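Local coordinates for uncharacterized protein (Bacteroides ovatus, PDB 4ID2), which is of unknown function but belongs to the DUF4738 family and folds into a beta-barrel-like domain, at residues 75-78 with 83-86; 35-40 with 44-49; 85-88 with 92-95. All coordinates share one frame; numbering follows the deposited sequence. Where two conformers were deposited one is given.

Overall arrangement
Interactions 1 and 2 are hairpins of one mixed sheet, joined because strand 67-79 also pairs with strand 43-53. Their centres lie about 9 Å apart, and probable hydrogen bonds run from His76 N to Leu48 O (2.8 Å) and Thr78 N to His46 O (2.9 Å). Interaction 3 shares Leu85 and Asn86 with interaction 1, about 12 Å away between centres, and Leu75 N probably bonds to Lys87 O (3.0 Å). Interactions 2 and 3 do not touch, their nearest atoms being about 7 Å apart. With the function unknown, no active site can be assigned to these contacts; a sulfate ion, probably from the crystallisation liquor, lies about 5 Å from the Thr88 side chain.

Interaction 1 (75-78 with 83-86); sequences LHLT and TVLN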
loop_
_atom_site.group_PDB
_atom_site.type_symbol
_atom_site.label_atom_id
_atom_site.label_comp_id
_atom_site.label_asym_id
_atom_site.label_seq_id
_atom_site.Cartn_x
_atom_site.Cartn_y
_atom_site.Cartn_z
ATOM N N LEU A 75 -19.467 -5.410 -18.436
ATOM C CA LEU A 75 -19.847 -6.200 -17.270
ATOM C C LEU A 75 -21.350 -6.433 -17.359
ATOM O O LEU A 75 -22.109 -5.475 -17.287
ATOM C CB LEU A 75 -19.438 -5.481 -15.962
ATOM C CG LEU A 75 -20.089 -5.930 -14.629
ATOM C CD1 LEU A 75 -20.011 -7.419 -14.406
ATOM C CD2 LEU A 75 -19.406 -5.261 -13.441
ATOM N N HIS A 76 -21.777 -7.690 -17.599
ATOM C CA HIS A 76 -23.192 -8.065 -17.675
ATOM C C HIS A 76 -23.545 -8.941 -16.467
ATOM O O HIS A 76 -23.184 -10.118 -16.421
ATOM C CB HIS A 76 -23.524 -8.786 -18.992
ATOM C CG HIS A 76 -24.996 -8.859 -19.290
ATOM N ND1 HIS A 76 -25.459 -9.371 -20.484
ATOM C CD2 HIS A 76 -26.062 -8.455 -18.555
ATOM C CE1 HIS A 76 -26.780 -9.276 -20.438
ATOM N NE2 HIS A 76 -27.188 -8.722 -19.301
ATOM N N LEU A 77 -24.226 -8.348 -15.481
ATOM C CA LEU A 77 -24.649 -9.032 -14.259
ATOM C C LEU A 77 -26.130 -9.373 -14.347
ATOM O O LEU A 77 -26.933 -8.475 -14.573
ATOM C CB LEU A 77 -24.382 -8.123 -13.044
ATOM C CG LEU A 77 -24.748 -8.688 -11.671
ATOM C CD1 LEU A 77 -23.980 -9.969 -11.387
ATOM C CD2 LEU A 77 -24.506 -7.656 -10.583
ATOM N N THR A 78 -26.499 -10.653 -14.147
ATOM C CA THR A 78 -27.901 -11.077 -14.209
ATOM C C THR A 78 -28.282 -11.888 -12.981
ATOM O O THR A 78 -27.421 -12.475 -12.342
ATOM C CB THR A 78 -28.178 -11.887 -15.485
ATOM O OG1 THR A 78 -27.423 -13.089 -15.452
ATOM C CG2 THR A 78 -27.838 -11.127 -16.748
ATOM N N THR A 83 -31.740 -8.567 -15.667
ATOM C CA THR A 83 -30.397 -8.014 -15.824
ATOM C C THR A 83 -30.258 -6.920 -14.762
ATOM O O THR A 83 -30.953 -5.907 -14.823
ATOM C CB THR A 83 -30.166 -7.533 -17.259
ATOM O OG1 THR A 83 -30.033 -8.667 -18.118
ATOM C CG2 THR A 83 -28.954 -6.608 -17.386
ATOM N N VAL A 84 -29.388 -7.146 -13.774
ATOM C CA VAL A 84 -29.158 -6.203 -12.677
ATOM C C VAL A 84 -28.321 -5.030 -13.194
ATOM O O VAL A 84 -28.621 -3.878 -12.877
ATOM C CB VAL A 84 -28.494 -6.919 -11.471
ATOM C CG1 VAL A 84 -28.089 -5.925 -10.380
ATOM C CG2 VAL A 84 -29.427 -7.993 -10.917
ATOM N N LEU A 85 -27.296 -5.324 -13.999
ATOM C CA LEU A 85 -26.427 -4.305 -14.575
ATOM C C LEU A 85 -25.815 -4.778 -15.892
ATOM O O LEU A 85 -25.364 -5.915 -15.978
ATOM C CB LEU A 85 -25.303 -3.968 -13.578
ATOM C CG LEU A 85 -24.359 -2.830 -14.013
ATOM C CD1 LEU A 85 -24.293 -1.742 -12.963
ATOM C CD2 LEU A 85 -22.965 -3.357 -14.320
ATOM N N ASN A 86 -25.793 -3.903 -16.900
ATOM C CA ASN A 86 -25.179 -4.159 -18.200
ATOM C C ASN A 86 -24.485 -2.872 -18.625
ATOM O O ASN A 86 -25.090 -2.037 -19.293
ATOM C CB ASN A 86 -26.221 -4.629 -19.221
ATOM C CG ASN A 86 -25.625 -4.986 -20.565
ATOM O OD1 ASN A 86 -24.641 -5.709 -20.652
ATOM N ND2 ASN A 86 -26.176 -4.457 -21.645
#
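Leu77 faces both Val84 and Leu85, and this two-against-one match identifies a classic beta bulge in the hairpin of strands 67-79 and 82-89. The evidence is in the backbone bonds. Leu77 N donates to Leu85 O at 2.7 Å, while Leu77 O is gripped by two amides, Leu85 N at 3.2 Å and Val84 N at 2.9 Å, which come from the same face of the carbonyl plane. The helix-like Val84 backbone (psi -43°) swings the following amide, Leu85 N, round to the side of Val84 N, so both can point at Leu77 O. His76 with Asn86 and Thr78 with Thr83 are non-hydrogen-bonded pairs, and between Leu77 and Thr78 the register slips by one residue.

Polar side-chain contacts collect round His76. Its CG stands anti to the backbone N (chi1 -164°), which swings the ring across the neighbouring strand, and NE2 meets Thr83 OG1 at 3.1 Å in a nearly straight hydrogen bond of undecided direction. Asn86 OD1 comes over one ring face, off centre, 3.5 Å from His76 CG. Ring and amide planes are 43° apart. Thr83 CG2 also packs against the NE2 end of the imidazole.

Apolar contacts gather round Leu77 and Leu85. Leu75 CG meets Leu85 CD2 at 3.9 Å, the two side chains crossing at about a right angle. Leu77 and Val84 instead run side by side, CD2 to CG1 at 4.0 Å.

Beyond the hairpin, strand 43-53 pairs with the other edge of strand 67-79 through His76 with Leu48 and Thr78 with His46. Leu75 and Leu77 pack against Tyr123 of strand 121-128, and with Leu85 they reach Ile142 of strand 134-142, joining this sheet to the four-stranded one.

Interaction 2 (35-40 with 44-49); sequences ETDFKF and DYHSLV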
loop_
_atom_site.group_PDB
_atom_site.type_symbol
_atom_site.label_atom_id
_atom_site.label_comp_id
_atom_site.label_asym_id
_atom_site.label_seq_id
_atom_site.Cartn_x
_atom_site.Cartn_y
_atom_site.Cartn_z
ATOM N N GLU A 35 -16.823 -15.799 -16.963
ATOM C CA GLU A 35 -18.195 -15.924 -16.473
ATOM C C GLU A 35 -18.109 -16.433 -15.036
ATOM O O GLU A 35 -17.447 -17.439 -14.807
ATOM C CB GLU A 35 -18.991 -16.880 -17.403
ATOM C CG GLU A 35 -20.264 -17.505 -16.842
ATOM C CD GLU A 35 -21.480 -16.618 -16.657
ATOM O OE1 GLU A 35 -21.346 -15.378 -16.755
ATOM O OE2 GLU A 35 -22.575 -17.171 -16.404
ATOM N N THR A 36 -18.756 -15.747 -14.078
ATOM C CA THR A 36 -18.727 -16.128 -12.666
ATOM C C THR A 36 -20.134 -16.316 -12.122
ATOM O O THR A 36 -20.985 -15.447 -12.309
ATOM C CB THR A 36 -17.979 -15.076 -11.831
ATOM O OG1 THR A 36 -16.714 -14.828 -12.434
ATOM C CG2 THR A 36 -17.758 -15.521 -10.392
ATOM N N ASP A 37 -20.360 -17.428 -11.426
ATOM C CA ASP A 37 -21.625 -17.749 -10.783
ATOM C C ASP A 37 -21.429 -17.695 -9.276
ATOM O O ASP A 37 -20.475 -18.283 -8.756
ATOM C CB ASP A 37 -22.126 -19.139 -11.215
ATOM C CG ASP A 37 -22.535 -19.245 -12.672
ATOM O OD1 ASP A 37 -22.688 -18.192 -13.327
ATOM O OD2 ASP A 37 -22.697 -20.383 -13.160
ATOM N N PHE A 38 -22.311 -16.970 -8.579
ATOM C CA PHE A 38 -22.246 -16.833 -7.131
ATOM C C PHE A 38 -23.624 -16.516 -6.568
ATOM O O PHE A 38 -24.541 -16.179 -7.323
ATOM C CB PHE A 38 -21.248 -15.733 -6.746
ATOM C CG PHE A 38 -21.616 -14.368 -7.276
ATOM C CD1 PHE A 38 -22.424 -13.513 -6.540
ATOM C CD2 PHE A 38 -21.171 -13.944 -8.520
ATOM C CE1 PHE A 38 -22.783 -12.270 -7.042
ATOM C CE2 PHE A 38 -21.541 -12.706 -9.023
ATOM C CZ PHE A 38 -22.339 -11.873 -8.281
ATOM N N LYS A 39 -23.757 -16.608 -5.243
ATOM C CA LYS A 39 -24.994 -16.300 -4.528
ATOM C C LYS A 39 -24.824 -15.005 -3.752
ATOM O O LYS A 39 -23.739 -14.739 -3.233
ATOM C CB LYS A 39 -25.376 -17.438 -3.570
ATOM C CG LYS A 39 -26.094 -18.588 -4.245
ATOM C CD LYS A 39 -26.392 -19.705 -3.257
ATOM C CE LYS A 39 -26.975 -20.925 -3.926
ATOM N NZ LYS A 39 -27.003 -22.098 -3.010
ATOM N N PHE A 40 -25.882 -14.201 -3.674
ATOM C CA PHE A 40 -25.883 -12.968 -2.885
ATOM C C PHE A 40 -27.274 -12.786 -2.287
ATOM O O PHE A 40 -28.264 -12.821 -3.022
ATOM C CB PHE A 40 -25.457 -11.757 -3.721
ATOM C CG PHE A 40 -25.534 -10.447 -2.976
ATOM C CD1 PHE A 40 -24.903 -10.290 -1.752
ATOM C CD2 PHE A 40 -26.221 -9.365 -3.507
ATOM C CE1 PHE A 40 -24.951 -9.076 -1.077
ATOM C CE2 PHE A 40 -26.272 -8.151 -2.827
ATOM C CZ PHE A 40 -25.645 -8.016 -1.612
ATOM N N ASP A 44 -29.221 -16.567 -6.792
ATOM C CA ASP A 44 -28.157 -16.927 -7.738
ATOM C C ASP A 44 -27.912 -15.830 -8.779
ATOM O O ASP A 44 -28.861 -15.392 -9.436
ATOM C CB ASP A 44 -28.528 -18.225 -8.478
ATOM C CG ASP A 44 -28.656 -19.450 -7.595
ATOM O OD1 ASP A 44 -27.785 -19.645 -6.720
ATOM O OD2 ASP A 44 -29.599 -20.242 -7.813
ATOM N N TYR A 45 -26.641 -15.415 -8.953
ATOM C CA TYR A 45 -26.231 -14.404 -9.939
ATOM C C TYR A 45 -25.288 -14.999 -10.962
ATOM O O TYR A 45 -24.517 -15.884 -10.616
ATOM C CB TYR A 45 -25.504 -13.227 -9.263
ATOM C CG TYR A 45 -26.403 -12.327 -8.454
ATOM C CD1 TYR A 45 -26.931 -12.749 -7.242
ATOM C CD2 TYR A 45 -26.682 -11.030 -8.868
ATOM C CE1 TYR A 45 -27.777 -11.935 -6.499
ATOM C CE2 TYR A 45 -27.505 -10.196 -8.117
ATOM C CZ TYR A 45 -28.008 -10.636 -6.905
ATOM O OH TYR A 45 -28.845 -9.836 -6.165
ATOM N N HIS A 46 -25.310 -14.478 -12.192
ATOM C CA HIS A 46 -24.387 -14.838 -13.277
ATOM C C HIS A 46 -23.698 -13.555 -13.692
ATOM O O HIS A 46 -24.387 -12.572 -13.943
ATOM C CB HIS A 46 -25.123 -15.479 -14.470
ATOM C CG HIS A 46 -25.472 -16.922 -14.287
ATOM N ND1 HIS A 46 -26.078 -17.380 -13.131
ATOM C CD2 HIS A 46 -25.366 -17.949 -15.161
ATOM C CE1 HIS A 46 -26.274 -18.678 -13.315
ATOM N NE2 HIS A 46 -25.845 -19.068 -14.516
ATOM N N SER A 47 -22.361 -13.527 -13.711
ATOM C CA SER A 47 -21.611 -12.322 -14.054
ATOM C C SER A 47 -20.697 -12.591 -15.221
ATOM O O SER A 47 -19.778 -13.391 -15.086
ATOM C CB SER A 47 -20.802 -11.855 -12.850
ATOM O OG SER A 47 -20.013 -10.720 -13.157
ATOM N N LEU A 48 -20.931 -11.939 -16.362
ATOM C CA LEU A 48 -20.082 -12.088 -17.542
ATOM C C LEU A 48 -19.284 -10.808 -17.711
ATOM O O LEU A 48 -19.882 -9.727 -17.721
ATOM C CB LEU A 48 -20.935 -12.381 -18.790
ATOM C CG LEU A 48 -20.171 -12.518 -20.121
ATOM C CD1 LEU A 48 -19.298 -13.769 -20.141
ATOM C CD2 LEU A 48 -21.133 -12.532 -21.304
ATOM N N VAL A 49 -17.946 -10.922 -17.822
ATOM C CA VAL A 49 -17.069 -9.773 -18.023
ATOM C C VAL A 49 -16.266 -10.006 -19.296
ATOM O O VAL A 49 -15.716 -11.085 -19.472
ATOM C CB VAL A 49 -16.154 -9.491 -16.812
ATOM C CG1 VAL A 49 -15.330 -8.237 -17.059
ATOM C CG2 VAL A 49 -16.976 -9.317 -15.544
HETATM O O HOH W 1 -17.508 -11.710 -13.510
HETATM O O HOH W 2 -23.993 -20.808 -15.616
#
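Phe38 and Tyr45 sit opposite each other as a hydrogen-bonded pair in the antiparallel hairpin of strands 33-40 and 43-53. Their planes are only 6° apart, but with centroids separated by 5.5 Å the rings barely overlap. Tyr45 CB covers one Phe38 face, a CH-pi contact 3.8 Å from the centroid. Phe38 CG sits between the backbone N and carbonyl carbon (chi1 61°), which lays a ring face against Tyr45 CB and turns an edge to Ser47 CB. Phe40 CB packs on Tyr45 CE1 at 3.6 Å, and Tyr45 OH bonds to Arg79 NH1. Replacing Tyr45 by alanine would probably leave Arg79 without this hydroxyl partner and open a gap beside Phe40.

The outer strand 33-40 pairs antiparallel with a strand of the second subunit, so the sheet continues across the interface.

On the face of Glu35 and Asp37, Lys39 lies alongside Asp44, but NZ to OD1 is 4.5 Å, beyond a salt bridge. Glu35 OE2 reaches His46 CD2 at 3.2 Å. Asp37 OD1 stands 3.1 Å above the plane of the His46 ring, over its centre, and a water donating to Asp37 OD2 weakly accepts from His46 NE2.

Interaction 3 (85-88 with 92-95); sequences LNKT and NDFS
Lys87 and Asp93 meet in a surface salt bridge between strand 82-89 and the loop that follows it. The backbones stay well apart, the nearest CA pair being Thr88 and Asp93 at 9.4 Å, so the lysine chain has to cross the interval. Followed outward, it closes on a single oxygen. From Lys87 CB, with CG anti to the backbone N (chi1 -175°) launching the chain toward the loop, the atoms CB, CG and CD only span the gap. CE is the first atom to touch, at 3.2 Å from Asp93 OD1, and it also approaches the carboxylate carbon. The chain then bends at its last torsion (chi4 67°), and NZ ends 3.3 Å from Asp93 OD1. Since methylene and ammonium lie almost equally near, the oxygen is met by the end of the chain along its CE-NZ bond; the pairing is a salt bridge by charge and proximity, not a hydrogen bond. The two side chains slide past each other in opposite directions.

The other carboxylate oxygen is engaged inside the loop: Asp93 OD2 accepts from Thr90 N, three residues back. This side-chain-to-backbone bond probably limits rotation of the carboxylate and keeps OD1 turned to the lysine. Asn92 O takes two donors, Ser95 N at 3.1 Å and Ser95 OG at 3.0 Å, the latter nearly in line with the carbonyl (163°). Phe94, meanwhile, turns into the body of the fold against Leu138, Ile140 and Ile150.

The Ser95 N bond to Asn92 O, with Asp93 and Phe94 at the two central positions, makes a type I beta turn that overlaps a short 3-10 segment, and the salt bridge ties this turn to the strand before it.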
loop_
_atom_site.group_PDB
_atom_site.type_symbol
_atom_site.label_atom_id
_atom_site.label_comp_id
_atom_site.label_asym_id
_atom_site.label_seq_id
_atom_site.Cartn_x
_atom_site.Cartn_y
_atom_site.Cartn_z
ATOM N N LEU A 85 -27.296 -5.324 -13.999
ATOM C CA LEU A 85 -26.427 -4.305 -14.575
ATOM C C LEU A 85 -25.815 -4.778 -15.892
ATOM O O LEU A 85 -25.364 -5.915 -15.978
ATOM C CB LEU A 85 -25.303 -3.968 -13.578
ATOM C CG LEU A 85 -24.359 -2.830 -14.013
ATOM C CD1 LEU A 85 -24.293 -1.742 -12.963
ATOM C CD2 LEU A 85 -22.965 -3.357 -14.320
ATOM N N ASN A 86 -25.793 -3.903 -16.900
ATOM C CA ASN A 86 -25.179 -4.159 -18.200
ATOM C C ASN A 86 -24.485 -2.872 -18.625
ATOM O O ASN A 86 -25.090 -2.037 -19.293
ATOM C CB ASN A 86 -26.221 -4.629 -19.221
ATOM C CG ASN A 86 -25.625 -4.986 -20.565
ATOM O OD1 ASN A 86 -24.641 -5.709 -20.652
ATOM N ND2 ASN A 86 -26.176 -4.457 -21.645
ATOM N N LYS A 87 -23.239 -2.677 -18.165
ATOM C CA LYS A 87 -22.481 -1.453 -18.422
ATOM C C LYS A 87 -21.189 -1.696 -19.182
ATOM O O LYS A 87 -20.481 -2.656 -18.892
ATOM C CB LYS A 87 -22.120 -0.793 -17.077
ATOM C CG LYS A 87 -21.424 0.558 -17.227
ATOM C CD LYS A 87 -21.514 1.374 -15.964
ATOM C CE LYS A 87 -20.698 2.637 -16.052
ATOM N NZ LYS A 87 -21.232 3.598 -17.062
ATOM N N THR A 88 -20.852 -0.774 -20.098
ATOM C CA THR A 88 -19.570 -0.755 -20.784
ATOM C C THR A 88 -18.671 0.129 -19.934
ATOM O O THR A 88 -18.979 1.307 -19.739
ATOM C CB THR A 88 -19.697 -0.268 -22.222
ATOM O OG1 THR A 88 -20.554 -1.162 -22.929
ATOM C CG2 THR A 88 -18.341 -0.186 -22.930
ATOM N N ASN A 92 -12.205 5.950 -17.752
ATOM C CA ASN A 92 -12.857 7.235 -17.478
ATOM C C ASN A 92 -14.002 7.105 -16.458
ATOM O O ASN A 92 -14.319 8.096 -15.805
ATOM C CB ASN A 92 -13.345 7.881 -18.770
ATOM C CG ASN A 92 -12.260 7.955 -19.819
ATOM O OD1 ASN A 92 -12.308 7.258 -20.834
ATOM N ND2 ASN A 92 -11.202 8.701 -19.536
ATOM N N ASP A 93 -14.552 5.888 -16.243
ATOM C CA ASP A 93 -15.560 5.644 -15.194
ATOM C C ASP A 93 -14.990 5.831 -13.779
ATOM O O ASP A 93 -15.766 5.889 -12.829
ATOM C CB ASP A 93 -16.142 4.224 -15.295
ATOM C CG ASP A 93 -17.084 4.070 -16.457
ATOM O OD1 ASP A 93 -18.211 4.591 -16.374
ATOM O OD2 ASP A 93 -16.683 3.462 -17.463
ATOM N N PHE A 94 -13.651 5.882 -13.636
ATOM C CA PHE A 94 -12.952 6.079 -12.371
ATOM C C PHE A 94 -12.350 7.497 -12.277
ATOM O O PHE A 94 -11.541 7.745 -11.390
ATOM C CB PHE A 94 -11.843 5.013 -12.237
ATOM C CG PHE A 94 -12.349 3.590 -12.369
ATOM C CD1 PHE A 94 -12.459 2.986 -13.614
ATOM C CD2 PHE A 94 -12.737 2.866 -11.252
ATOM C CE1 PHE A 94 -12.957 1.685 -13.738
ATOM C CE2 PHE A 94 -13.235 1.562 -11.381
ATOM C CZ PHE A 94 -13.343 0.985 -12.623
ATOM N N SER A 95 -12.765 8.434 -13.158
ATOM C CA SER A 95 -12.265 9.815 -13.169
ATOM C C SER A 95 -12.603 10.574 -11.877
ATOM O O SER A 95 -11.878 11.503 -11.522
ATOM C CB SER A 95 -12.820 10.583 -14.366
ATOM O OG SER A 95 -14.235 10.670 -14.329
#